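Local coordinates for protein beta-xylosidase (Uncultured organism, PDB 4MLG) that hydrolyses beta-xylosides, probably freeing xylose from the ends of short xylan fragments, with a calcium ion held at the heart of its beta-propeller, at residues L83-V88 and T272-I277; P100-D103 and I107-I110; R161-K166 and P179-K184; G232-S237 and G256-R261; I246-G251 and G314-I319. All blocks are in the same frame, centred on the assembly; numbering follows the deposited sequence.

In the fold
The contacts span one family 43 beta-propeller, with interaction 1 about 3 Å from the chain centre and the others 15 to 17 Å out. Interactions 1 and 2 share the sheet holding strands 81-91 and 94-102, W84 packing on F108 and P100. Interactions 4 and 5, centres about 9 Å apart, meet in another sheet, where strand 246-251 lies between 233-239 and 258-265. Interaction 3 touches both neighbourhoods, Y162 on I107 and P183 on F236. Along the chain, interactions 2, 3 and 4 follow one another between the two halves of interaction 1, whose calcium site joins blades far apart in the sequence; interaction 5 alternates with interactions 1 and 4. Interactions 2 and 3 touch the second subunit.

Interaction 1: residues L83-V88 and T272-I277; sequences LWDSDV and TTHHSI. With CA (calcium ion), chain M; SO4 (sulfate ion), chain N.
D85 and H274 meet on a calcium ion, and everything tight in this contact is gathered there. D85 OD2 binds the metal at 2.4 Å and H274 NE2 at 2.8 Å, which leaves D85 OD2 and H274 NE2 close neighbours as two ligands of one ion and not as a hydrogen-bonded pair. With CG of D85 anti to its own backbone N (chi1 174°), the carboxylate reaches toward the ion, which lies in the plane of the imidazole at its edge. Carboxylate and ring are turned 72° against each other. The backbones stay well apart, D85 CA to H274 CA being 8.9 Å. Such a gathering of side chains from separate blades round the central axis is what a beta-propeller of glycoside hydrolase family 43 offers, and D15 and D136 also pack on H274. On the other side of the imidazole the grip slackens. A sulfate, probably from the crystallisation liquor, takes a weak hydrogen bond from H274 ND1 to its O2 at 3.3 Å, and its sulfur sits 4.2 Å above one face of the partly exposed W84 indole, out toward the rim. With an alanine in place of W84, the sulfate would probably lose its flat aromatic neighbour and F46 O its NE1 donor, and a gap would open beside F108.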
# COMPACT_ATOMS: atom_id res chain seq x y z
N LEU A 83 9.34 -8.31 10.38
CA LEU A 83 10.27 -8.72 9.34
C LEU A 83 10.18 -10.23 9.15
O LEU A 83 10.71 -10.99 9.95
CB LEU A 83 11.71 -8.37 9.72
CG LEU A 83 12.23 -6.98 9.36
CD1 LEU A 83 13.69 -6.85 9.78
CD2 LEU A 83 12.08 -6.73 7.87
N TRP A 84 9.52 -10.66 8.08
CA TRP A 84 9.32 -12.09 7.85
C TRP A 84 10.40 -12.68 6.93
O TRP A 84 11.49 -12.13 6.81
CB TRP A 84 7.90 -12.37 7.35
CG TRP A 84 6.86 -12.22 8.43
CD1 TRP A 84 7.06 -11.76 9.71
CD2 TRP A 84 5.46 -12.55 8.35
NE1 TRP A 84 5.88 -11.78 10.41
CE2 TRP A 84 4.89 -12.27 9.60
CE3 TRP A 84 4.65 -13.06 7.33
CZ2 TRP A 84 3.53 -12.47 9.86
CZ3 TRP A 84 3.30 -13.26 7.60
CH2 TRP A 84 2.76 -12.97 8.85
N ASP A 85 10.09 -13.81 6.30
CA ASP A 85 11.06 -14.56 5.50
C ASP A 85 11.66 -13.76 4.35
O ASP A 85 10.95 -13.35 3.44
CB ASP A 85 10.43 -15.84 4.96
CG ASP A 85 11.35 -16.59 4.01
OD1 ASP A 85 12.56 -16.70 4.31
OD2 ASP A 85 10.86 -17.07 2.97
N SER A 86 12.98 -13.56 4.39
CA SER A 86 13.68 -12.80 3.35
C SER A 86 14.51 -13.70 2.44
O SER A 86 14.61 -14.91 2.67
CB SER A 86 14.58 -11.75 4.00
OG SER A 86 15.54 -12.36 4.85
N ASP A 87 15.10 -13.11 1.41
CA ASP A 87 15.99 -13.83 0.50
C ASP A 87 17.02 -12.88 -0.11
O ASP A 87 16.79 -11.67 -0.19
CB ASP A 87 15.18 -14.53 -0.60
CG ASP A 87 16.02 -15.51 -1.41
OD1 ASP A 87 17.14 -15.84 -0.97
OD2 ASP A 87 15.55 -15.97 -2.48
N VAL A 88 18.15 -13.43 -0.54
CA VAL A 88 19.27 -12.62 -1.03
C VAL A 88 19.72 -13.06 -2.42
O VAL A 88 19.72 -14.26 -2.73
CB VAL A 88 20.46 -12.68 -0.05
CG1 VAL A 88 21.64 -11.86 -0.57
CG2 VAL A 88 20.05 -12.19 1.33
N THR A 272 4.45 -24.40 11.64
CA THR A 272 5.04 -23.90 10.40
C THR A 272 6.19 -24.77 9.90
O THR A 272 6.91 -25.38 10.69
CB THR A 272 5.57 -22.47 10.58
OG1 THR A 272 6.69 -22.47 11.47
CG2 THR A 272 4.48 -21.57 11.14
N THR A 273 6.33 -24.83 8.59
CA THR A 273 7.48 -25.47 7.97
C THR A 273 8.00 -24.60 6.82
O THR A 273 7.23 -24.19 5.94
CB THR A 273 7.17 -26.92 7.50
OG1 THR A 273 8.33 -27.49 6.89
CG2 THR A 273 6.00 -26.94 6.52
N HIS A 274 9.29 -24.31 6.84
CA HIS A 274 9.89 -23.41 5.85
C HIS A 274 11.25 -23.96 5.46
O HIS A 274 11.91 -24.62 6.27
CB HIS A 274 10.04 -22.01 6.44
CG HIS A 274 10.01 -20.92 5.41
ND1 HIS A 274 8.96 -20.05 5.29
CD2 HIS A 274 10.91 -20.57 4.46
CE1 HIS A 274 9.20 -19.20 4.31
NE2 HIS A 274 10.38 -19.50 3.79
N HIS A 275 11.69 -23.68 4.24
CA HIS A 275 12.88 -24.34 3.72
C HIS A 275 13.65 -23.54 2.67
O HIS A 275 13.27 -22.44 2.29
CB HIS A 275 12.48 -25.66 3.08
CG HIS A 275 11.81 -25.49 1.76
ND1 HIS A 275 10.58 -24.88 1.63
CD2 HIS A 275 12.20 -25.82 0.51
CE1 HIS A 275 10.23 -24.86 0.36
NE2 HIS A 275 11.20 -25.41 -0.35
N SER A 276 14.74 -24.15 2.21
CA SER A 276 15.53 -23.66 1.08
C SER A 276 16.47 -24.77 0.62
O SER A 276 17.15 -25.39 1.44
CB SER A 276 16.33 -22.42 1.47
OG SER A 276 17.30 -22.73 2.45
N ILE A 277 16.49 -25.02 -0.68
CA ILE A 277 17.31 -26.10 -1.24
C ILE A 277 18.52 -25.56 -2.00
O ILE A 277 18.38 -24.67 -2.84
CB ILE A 277 16.48 -27.00 -2.18
CG1 ILE A 277 15.21 -27.48 -1.47
CG2 ILE A 277 17.30 -28.17 -2.67
CD1 ILE A 277 14.33 -28.36 -2.31
CA CA M . 12.08 -18.66 1.73
S SO4 N . 6.43 -17.05 7.84
O1 SO4 N . 7.45 -16.87 8.86
O2 SO4 N . 6.83 -18.10 6.91
O3 SO4 N . 5.16 -17.41 8.48
O4 SO4 N . 6.26 -15.80 7.10

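Interaction 2: residues P100-D103 and I107-I110; sequences PLKD and IFRI
Two backbone amides grip OD1 of D103: I107 N, at 2.8 Å from D103 OD1, and N105 N, which closes an Asx turn. CG of D103 stands between its backbone N and carbonyl carbon (chi1 52°), which folds the carboxylate back over the turn so that I107 N meets OD1 from above the carboxylate plane. The main chain of D103 joins in, its N giving a bond to I107 O, so the two residues are tied twice. The other oxygen, D103 OD2, faces R109 through a weak salt bridge, 3.4 Å to R109 NE, with the two flat groups 68° apart. One water bridges the same pair, donating to D103 OD2 and accepting from R109 NH2. The arginine has other partners: S132 O at NH1, its strongest, and D103 of the second subunit in a salt bridge at NH2. On the opposite face of the strands, K102 lays its chain across the F108 ring, CG 3.6 Å from the ring centroid and almost on the normal, a CH-pi contact; P100 C and L101 N lie at the ring's edge. L101 and R109 form the hydrogen-bonded pair, L101 N to R109 O and R109 N to L101 O both 2.9 Å, flanked by the non-hydrogen-bonded pairs P100-I110 and K102-F108. This is an antiparallel beta hairpin, the two middle strands of a four-stranded propeller blade.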
# COMPACT_ATOMS: atom_id res chain seq x y z
N PRO A 100 10.21 -8.94 3.40
CA PRO A 100 8.79 -8.60 3.55
C PRO A 100 8.57 -7.84 4.85
O PRO A 100 9.22 -8.13 5.86
CB PRO A 100 8.12 -9.97 3.61
CG PRO A 100 9.14 -10.84 4.25
CD PRO A 100 10.49 -10.32 3.84
N LEU A 101 7.67 -6.86 4.83
CA LEU A 101 7.42 -6.03 6.00
C LEU A 101 6.13 -5.25 5.81
O LEU A 101 5.93 -4.61 4.78
CB LEU A 101 8.59 -5.06 6.21
CG LEU A 101 8.56 -4.15 7.44
CD1 LEU A 101 8.90 -4.92 8.70
CD2 LEU A 101 9.52 -2.99 7.25
N LYS A 102 5.25 -5.31 6.80
CA LYS A 102 4.04 -4.50 6.78
C LYS A 102 4.45 -3.04 6.84
O LYS A 102 5.30 -2.66 7.65
CB LYS A 102 3.13 -4.84 7.95
CG LYS A 102 2.50 -6.23 7.89
CD LYS A 102 1.50 -6.41 9.02
CE LYS A 102 0.79 -7.75 8.95
NZ LYS A 102 -0.16 -7.90 10.09
N ASP A 103 3.87 -2.21 5.98
CA ASP A 103 4.14 -0.78 6.01
C ASP A 103 3.43 -0.13 7.19
O ASP A 103 2.91 -0.82 8.07
CB ASP A 103 3.73 -0.11 4.69
CG ASP A 103 2.30 -0.43 4.29
OD1 ASP A 103 1.48 -0.77 5.16
OD2 ASP A 103 1.99 -0.32 3.08
N ILE A 107 0.06 -3.07 5.74
CA ILE A 107 -0.03 -3.80 4.48
C ILE A 107 1.34 -4.37 4.12
O ILE A 107 2.33 -3.62 4.07
CB ILE A 107 -0.53 -2.90 3.34
CG1 ILE A 107 -1.87 -2.27 3.71
CG2 ILE A 107 -0.65 -3.69 2.05
CD1 ILE A 107 -2.44 -1.36 2.63
N PHE A 108 1.41 -5.67 3.88
CA PHE A 108 2.69 -6.31 3.58
C PHE A 108 3.29 -5.82 2.27
O PHE A 108 2.66 -5.92 1.21
CB PHE A 108 2.57 -7.84 3.59
CG PHE A 108 3.14 -8.48 4.82
CD1 PHE A 108 4.50 -8.41 5.10
CD2 PHE A 108 2.31 -9.16 5.71
CE1 PHE A 108 5.02 -8.99 6.24
CE2 PHE A 108 2.84 -9.75 6.85
CZ PHE A 108 4.19 -9.67 7.11
N ARG A 109 4.50 -5.28 2.36
CA ARG A 109 5.24 -4.83 1.19
C ARG A 109 6.59 -5.52 1.19
O ARG A 109 6.94 -6.22 2.14
CB ARG A 109 5.43 -3.31 1.22
CG ARG A 109 4.15 -2.50 1.28
CD ARG A 109 3.31 -2.69 0.03
NE ARG A 109 2.24 -1.70 -0.07
CZ ARG A 109 1.37 -1.62 -1.07
NH1 ARG A 109 1.44 -2.48 -2.08
NH2 ARG A 109 0.43 -0.69 -1.08
N ILE A 110 7.34 -5.34 0.11
CA ILE A 110 8.67 -5.94 0.01
C ILE A 110 9.72 -4.86 -0.24
O ILE A 110 9.63 -4.11 -1.21
CB ILE A 110 8.73 -7.00 -1.10
CG1 ILE A 110 7.78 -8.16 -0.77
CG2 ILE A 110 10.15 -7.52 -1.28
CD1 ILE A 110 7.74 -9.24 -1.83
O HOH W 1 -0.04 1.21 1.25

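Interaction 3: residues R161-K166 and P179-K184; sequences RYRNNK and PALCPK
L181 sets a methyl squarely over the guanidinium of R163, and K184 reaches up beside it toward the tip of a tight hairpin. That tip is a type I' beta turn from R163 to K166, joining the short strands 162-163 and 166-167, with N164 and N165 both at positive phi as this turn requires. R163 and L181 cross at about a right angle: L181 CD2 stands over the centre of the guanidinium, 3.5 Å from R163 CZ. The arginine starts out away from L181 and comes back because its chain bends at chi2 (-52°), bringing the flat head over the leucine. Bonds then fix how that head is turned, since R163 NH1 gives a bond of 3.2 Å to Y162 O, nearly in the guanidinium plane, while NH2 is bonded to L172 O. K184, at the start of strand 184-188, runs its aliphatic chain past the turn, K184 CD coming within 4.4 Å of N165 OD1. At that distance the touch is loose; N165 OD1 has its hydrogen bond with Y133 OH. The ammonium of K184 is held by a salt bridge to D201. K184 NZ also reaches the hairpin through a water, which accepts from K184 NZ at 2.6 Å and from the turn amide N164 N at 3.1 Å.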
# COMPACT_ATOMS: atom_id res chain seq x y z
N ARG A 161 -6.03 -10.96 -0.39
CA ARG A 161 -6.55 -9.61 -0.51
C ARG A 161 -6.42 -9.08 -1.94
O ARG A 161 -7.00 -8.06 -2.29
CB ARG A 161 -5.83 -8.66 0.45
CG ARG A 161 -6.05 -8.95 1.92
CD ARG A 161 -5.30 -7.95 2.78
NE ARG A 161 -5.56 -8.12 4.21
CZ ARG A 161 -5.03 -7.36 5.16
NH1 ARG A 161 -4.20 -6.38 4.84
NH2 ARG A 161 -5.32 -7.59 6.44
N TYR A 162 -5.65 -9.80 -2.76
CA TYR A 162 -5.34 -9.33 -4.11
C TYR A 162 -5.82 -10.28 -5.20
O TYR A 162 -5.74 -11.50 -5.07
CB TYR A 162 -3.83 -9.11 -4.25
CG TYR A 162 -3.23 -8.18 -3.21
CD1 TYR A 162 -3.09 -6.82 -3.46
CD2 TYR A 162 -2.81 -8.67 -1.98
CE1 TYR A 162 -2.55 -5.98 -2.51
CE2 TYR A 162 -2.27 -7.83 -1.03
CZ TYR A 162 -2.14 -6.49 -1.29
OH TYR A 162 -1.60 -5.65 -0.34
N ARG A 163 -6.33 -9.69 -6.29
CA ARG A 163 -6.60 -10.43 -7.51
C ARG A 163 -5.92 -9.70 -8.66
O ARG A 163 -6.20 -8.53 -8.91
CB ARG A 163 -8.11 -10.55 -7.77
CG ARG A 163 -8.82 -11.58 -6.91
CD ARG A 163 -8.12 -12.94 -6.97
NE ARG A 163 -8.88 -13.98 -6.29
CZ ARG A 163 -8.84 -14.20 -4.98
NH1 ARG A 163 -8.09 -13.45 -4.20
NH2 ARG A 163 -9.57 -15.18 -4.45
N ASN A 164 -5.03 -10.41 -9.35
CA ASN A 164 -4.23 -9.83 -10.43
C ASN A 164 -3.47 -8.59 -9.98
O ASN A 164 -3.56 -7.53 -10.61
CB ASN A 164 -5.11 -9.53 -11.65
CG ASN A 164 -5.81 -10.76 -12.18
OD1 ASN A 164 -7.03 -10.76 -12.35
ND2 ASN A 164 -5.05 -11.82 -12.43
N ASN A 165 -2.75 -8.72 -8.87
CA ASN A 165 -1.94 -7.65 -8.29
C ASN A 165 -2.74 -6.46 -7.76
O ASN A 165 -2.16 -5.50 -7.23
CB ASN A 165 -0.86 -7.18 -9.27
CG ASN A 165 -0.03 -8.33 -9.82
OD1 ASN A 165 0.31 -9.27 -9.10
ND2 ASN A 165 0.29 -8.25 -11.11
N LYS A 166 -4.06 -6.51 -7.89
CA LYS A 166 -4.92 -5.41 -7.45
C LYS A 166 -5.68 -5.78 -6.18
O LYS A 166 -6.36 -6.81 -6.13
CB LYS A 166 -5.91 -5.02 -8.55
CG LYS A 166 -5.27 -4.73 -9.90
CD LYS A 166 -4.19 -3.67 -9.77
CE LYS A 166 -3.49 -3.45 -11.10
NZ LYS A 166 -2.38 -2.46 -10.99
N PRO A 179 -10.50 -23.10 -8.14
CA PRO A 179 -9.04 -23.12 -8.28
C PRO A 179 -8.36 -22.33 -7.17
O PRO A 179 -8.72 -21.18 -6.92
CB PRO A 179 -8.82 -22.44 -9.64
CG PRO A 179 -10.07 -21.67 -9.90
CD PRO A 179 -11.17 -22.47 -9.29
N ALA A 180 -7.38 -22.95 -6.51
CA ALA A 180 -6.67 -22.30 -5.42
C ALA A 180 -5.82 -21.14 -5.93
O ALA A 180 -5.46 -21.10 -7.11
CB ALA A 180 -5.79 -23.31 -4.70
N LEU A 181 -5.51 -20.21 -5.04
CA LEU A 181 -4.64 -19.09 -5.39
C LEU A 181 -3.25 -19.59 -5.74
O LEU A 181 -2.74 -20.53 -5.14
CB LEU A 181 -4.57 -18.08 -4.24
CG LEU A 181 -5.83 -17.27 -3.96
CD1 LEU A 181 -5.57 -16.27 -2.85
CD2 LEU A 181 -6.30 -16.57 -5.22
N CYS A 182 -2.63 -18.94 -6.73
CA CYS A 182 -1.30 -19.32 -7.18
C CYS A 182 -0.26 -18.40 -6.56
O CYS A 182 -0.56 -17.24 -6.25
CB CYS A 182 -1.21 -19.24 -8.70
SG CYS A 182 -2.48 -20.16 -9.59
N PRO A 183 0.97 -18.91 -6.37
CA PRO A 183 2.07 -18.03 -6.00
C PRO A 183 2.39 -17.08 -7.16
O PRO A 183 2.00 -17.37 -8.29
CB PRO A 183 3.24 -19.00 -5.77
CG PRO A 183 2.88 -20.20 -6.58
CD PRO A 183 1.39 -20.31 -6.49
N LYS A 184 3.06 -15.98 -6.88
CA LYS A 184 3.31 -14.98 -7.92
C LYS A 184 4.76 -15.00 -8.39
O LYS A 184 5.67 -15.30 -7.63
CB LYS A 184 2.94 -13.59 -7.42
CG LYS A 184 1.46 -13.41 -7.11
CD LYS A 184 0.63 -13.60 -8.37
CE LYS A 184 -0.86 -13.46 -8.08
NZ LYS A 184 -1.67 -13.61 -9.32
O HOH W 2 -4.22 -13.38 -8.70

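Interaction 4: residues G232-S237 and G256-R261; sequences GKYYFS and GPFTYR
F258 lays its ring against Y234 and F236, two alternate residues whose CB atoms both turn toward it. The apolar contacts come first. Y234 brings up its CB, 3.5 Å from F258 CE1, at the edge of the phenylalanine ring; the phenol itself carries on past F258, and its OH is hydrogen-bonded to D142. F236 CB comes in from a different side, over one face of F258, 3.6 Å from F258 CD1. That methylene also makes a CH-pi contact, 4.0 Å from the F258 centroid and leaning toward the rim. Strands 233-239 and 258-265 are not neighbours in the sheet: strand 246-251 runs between them, so the rings meet across its A249, on which F258 also packs. In the sheet, strands 223-230, 233-239, 246-251 and 258-265 follow one another antiparallel, the meander of a propeller blade. The short segments are strongly twisted against each other, their axes 69° apart and 8.2 Å at closest approach. The aromatic pair is of the edge-to-face kind. CG of F236 is anti to its backbone N (chi1 179°), which carries the ring beyond its CB and turns an edge toward the face of F258, centroids 6.0 Å apart and planes at 54°. L202, from the strand beside 258-265, packs on both phenylalanines, and M227 of strand 223-230 also touches both.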
# COMPACT_ATOMS: atom_id res chain seq x y z
N GLY A 232 18.90 -30.23 -15.56
CA GLY A 232 18.15 -29.63 -16.65
C GLY A 232 16.66 -29.53 -16.39
O GLY A 232 15.86 -29.58 -17.32
N LYS A 233 16.29 -29.39 -15.12
CA LYS A 233 14.88 -29.31 -14.76
C LYS A 233 14.65 -28.31 -13.62
O LYS A 233 15.50 -28.15 -12.75
CB LYS A 233 14.35 -30.69 -14.36
CG LYS A 233 12.86 -30.88 -14.56
CD LYS A 233 12.39 -32.23 -14.06
CE LYS A 233 13.18 -33.37 -14.70
NZ LYS A 233 12.76 -34.70 -14.17
N TYR A 234 13.51 -27.63 -13.65
CA TYR A 234 13.16 -26.67 -12.61
C TYR A 234 12.42 -27.35 -11.46
O TYR A 234 11.63 -28.27 -11.67
CB TYR A 234 12.31 -25.53 -13.17
CG TYR A 234 13.08 -24.53 -14.00
CD1 TYR A 234 13.54 -23.35 -13.44
CD2 TYR A 234 13.34 -24.76 -15.35
CE1 TYR A 234 14.24 -22.42 -14.20
CE2 TYR A 234 14.04 -23.84 -16.11
CZ TYR A 234 14.49 -22.68 -15.53
OH TYR A 234 15.18 -21.76 -16.29
N TYR A 235 12.68 -26.89 -10.24
CA TYR A 235 12.01 -27.43 -9.06
C TYR A 235 11.43 -26.31 -8.21
O TYR A 235 12.16 -25.61 -7.51
CB TYR A 235 12.98 -28.27 -8.23
CG TYR A 235 13.39 -29.58 -8.87
CD1 TYR A 235 12.69 -30.75 -8.61
CD2 TYR A 235 14.49 -29.64 -9.72
CE1 TYR A 235 13.07 -31.95 -9.19
CE2 TYR A 235 14.87 -30.84 -10.30
CZ TYR A 235 14.16 -31.98 -10.04
OH TYR A 235 14.54 -33.17 -10.62
N PHE A 236 10.11 -26.15 -8.26
CA PHE A 236 9.44 -25.17 -7.41
C PHE A 236 8.87 -25.85 -6.17
O PHE A 236 7.88 -26.57 -6.24
CB PHE A 236 8.33 -24.46 -8.18
CG PHE A 236 7.58 -23.45 -7.36
CD1 PHE A 236 8.12 -22.19 -7.12
CD2 PHE A 236 6.34 -23.76 -6.82
CE1 PHE A 236 7.43 -21.26 -6.36
CE2 PHE A 236 5.64 -22.83 -6.06
CZ PHE A 236 6.19 -21.58 -5.83
N SER A 237 9.52 -25.62 -5.04
CA SER A 237 9.06 -26.18 -3.77
C SER A 237 8.38 -25.12 -2.92
O SER A 237 8.59 -23.92 -3.13
CB SER A 237 10.23 -26.82 -3.02
OG SER A 237 11.28 -25.89 -2.81
N GLY A 256 6.47 -20.80 -17.04
CA GLY A 256 5.57 -21.89 -17.38
C GLY A 256 5.04 -22.68 -16.20
O GLY A 256 5.72 -22.81 -15.18
N PRO A 257 3.82 -23.22 -16.34
CA PRO A 257 3.12 -23.95 -15.27
C PRO A 257 3.97 -25.07 -14.69
O PRO A 257 4.69 -25.75 -15.42
CB PRO A 257 1.90 -24.53 -16.00
CG PRO A 257 1.65 -23.58 -17.10
CD PRO A 257 3.00 -23.13 -17.56
N PHE A 258 3.89 -25.25 -13.38
CA PHE A 258 4.61 -26.31 -12.70
C PHE A 258 3.68 -27.44 -12.28
O PHE A 258 2.63 -27.20 -11.68
CB PHE A 258 5.36 -25.76 -11.48
CG PHE A 258 6.67 -25.11 -11.82
CD1 PHE A 258 7.87 -25.74 -11.53
CD2 PHE A 258 6.70 -23.88 -12.45
CE1 PHE A 258 9.07 -25.15 -11.84
CE2 PHE A 258 7.91 -23.28 -12.77
CZ PHE A 258 9.09 -23.92 -12.47
N THR A 259 4.06 -28.67 -12.61
CA THR A 259 3.25 -29.84 -12.28
C THR A 259 3.70 -30.46 -10.96
O THR A 259 4.87 -30.80 -10.80
CB THR A 259 3.32 -30.89 -13.40
OG1 THR A 259 2.59 -30.44 -14.54
CG2 THR A 259 2.75 -32.22 -12.93
N TYR A 260 2.76 -30.59 -10.03
CA TYR A 260 3.01 -31.23 -8.73
C TYR A 260 3.65 -32.60 -8.88
O TYR A 260 3.31 -33.36 -9.79
CB TYR A 260 1.70 -31.35 -7.94
CG TYR A 260 1.82 -32.19 -6.68
CD1 TYR A 260 2.25 -31.62 -5.48
CD2 TYR A 260 1.50 -33.54 -6.68
CE1 TYR A 260 2.35 -32.38 -4.33
CE2 TYR A 260 1.60 -34.30 -5.54
CZ TYR A 260 2.03 -33.72 -4.36
OH TYR A 260 2.13 -34.48 -3.22
N ARG A 261 4.58 -32.92 -7.98
CA ARG A 261 5.29 -34.18 -8.04
C ARG A 261 5.12 -35.01 -6.77
O ARG A 261 4.69 -36.17 -6.83
CB ARG A 261 6.78 -33.95 -8.32
CG ARG A 261 7.06 -33.53 -9.75
CD ARG A 261 6.71 -34.65 -10.72
NE ARG A 261 6.63 -34.19 -12.10
CZ ARG A 261 5.62 -34.49 -12.92
NH1 ARG A 261 4.62 -35.25 -12.49
NH2 ARG A 261 5.62 -34.03 -14.16

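Interaction 5: residues I246-G251 and G314-I319; sequences ICYATG and GSIQPI
Y248 holds its CG between the backbone N and the carbonyl carbon (chi1 78°), which swings the ring toward I316. The isoleucine answers with CG1 anti to its carbonyl carbon and an extended chi2 of 177°, a shape that lays CD1 over the tyrosine. The two side chains run alongside each other head to tail: while I316 CD1 lies over the ring, 3.7 Å from the centroid of Y248 and close to the normal, the phenol oxygen travels on to the isoleucine backbone. There I316 N donates a nearly straight hydrogen bond of 3.0 Å to Y248 OH, at 164°. S315 closes in beside that oxygen, with its CA 3.4 Å from Y248 OH, while its own OG turns to D313 and N311. A phenylalanine in place of Y248 would probably keep the face for I316 CD1 but leave I316 N without this acceptor, so the loop would be less firmly tied. The contact fastens the loop that follows strand 302-308 to a propeller blade: Y235 of strand 233-239 packs on Y248 and bonds G314 O through its OH, while R261 and I264 of strand 258-265 pack on the tyrosine as well.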
# COMPACT_ATOMS: atom_id res chain seq x y z
N ILE A 246 6.11 -29.81 2.97
CA ILE A 246 6.92 -29.12 1.98
C ILE A 246 6.88 -29.93 0.68
O ILE A 246 7.57 -30.93 0.54
CB ILE A 246 8.38 -28.94 2.44
CG1 ILE A 246 8.44 -28.04 3.67
CG2 ILE A 246 9.23 -28.35 1.33
CD1 ILE A 246 8.08 -26.59 3.38
N CYS A 247 6.04 -29.49 -0.25
CA CYS A 247 5.88 -30.19 -1.52
C CYS A 247 6.78 -29.58 -2.59
O CYS A 247 7.50 -28.62 -2.32
CB CYS A 247 4.42 -30.15 -1.97
SG CYS A 247 3.27 -30.98 -0.85
N TYR A 248 6.74 -30.15 -3.79
CA TYR A 248 7.52 -29.61 -4.90
C TYR A 248 6.90 -29.94 -6.25
O TYR A 248 6.22 -30.96 -6.40
CB TYR A 248 8.97 -30.10 -4.84
CG TYR A 248 9.18 -31.51 -5.34
CD1 TYR A 248 9.72 -31.75 -6.60
CD2 TYR A 248 8.83 -32.61 -4.56
CE1 TYR A 248 9.91 -33.04 -7.06
CE2 TYR A 248 9.02 -33.90 -5.01
CZ TYR A 248 9.56 -34.11 -6.26
OH TYR A 248 9.75 -35.39 -6.72
N ALA A 249 7.15 -29.08 -7.22
CA ALA A 249 6.65 -29.27 -8.58
C ALA A 249 7.78 -29.09 -9.58
O ALA A 249 8.88 -28.66 -9.22
CB ALA A 249 5.52 -28.29 -8.86
N THR A 250 7.53 -29.43 -10.84
CA THR A 250 8.55 -29.32 -11.88
C THR A 250 8.06 -28.59 -13.13
O THR A 250 6.87 -28.63 -13.45
CB THR A 250 9.11 -30.70 -12.28
OG1 THR A 250 8.03 -31.57 -12.63
CG2 THR A 250 9.90 -31.31 -11.12
N GLY A 251 8.98 -27.93 -13.81
CA GLY A 251 8.67 -27.18 -15.02
C GLY A 251 9.91 -27.01 -15.88
O GLY A 251 11.00 -27.43 -15.49
N GLY A 314 14.59 -38.23 -11.49
CA GLY A 314 14.47 -36.81 -11.23
C GLY A 314 13.73 -36.47 -9.95
O GLY A 314 13.86 -35.36 -9.43
N SER A 315 12.95 -37.42 -9.44
CA SER A 315 12.16 -37.20 -8.23
C SER A 315 13.05 -37.02 -7.00
O SER A 315 14.21 -37.44 -6.99
CB SER A 315 11.18 -38.35 -8.02
OG SER A 315 11.86 -39.58 -7.84
N ILE A 316 12.49 -36.40 -5.96
CA ILE A 316 13.22 -36.17 -4.72
C ILE A 316 12.81 -37.19 -3.66
O ILE A 316 11.62 -37.40 -3.42
CB ILE A 316 12.96 -34.75 -4.18
CG1 ILE A 316 13.19 -33.70 -5.27
CG2 ILE A 316 13.84 -34.47 -2.97
CD1 ILE A 316 12.88 -32.29 -4.83
N GLN A 317 13.80 -37.81 -3.02
CA GLN A 317 13.52 -38.75 -1.94
C GLN A 317 12.94 -38.01 -0.74
O GLN A 317 13.58 -37.11 -0.19
CB GLN A 317 14.79 -39.51 -1.53
CG GLN A 317 15.33 -40.45 -2.60
CD GLN A 317 16.58 -41.19 -2.16
OE1 GLN A 317 17.15 -40.89 -1.11
NE2 GLN A 317 17.01 -42.16 -2.97
N PRO A 318 11.72 -38.40 -0.32
CA PRO A 318 11.02 -37.73 0.78
C PRO A 318 11.81 -37.78 2.09
O PRO A 318 12.41 -38.80 2.40
CB PRO A 318 9.72 -38.54 0.91
CG PRO A 318 10.01 -39.85 0.25
CD PRO A 318 10.96 -39.54 -0.86
N ILE A 319 11.81 -36.67 2.82
CA ILE A 319 12.52 -36.60 4.10
C ILE A 319 11.53 -36.56 5.26
O ILE A 319 10.53 -35.84 5.22
CB ILE A 319 13.44 -35.37 4.16
CG1 ILE A 319 14.50 -35.43 3.05
CG2 ILE A 319 14.12 -35.27 5.52
CD1 ILE A 319 15.47 -34.28 3.06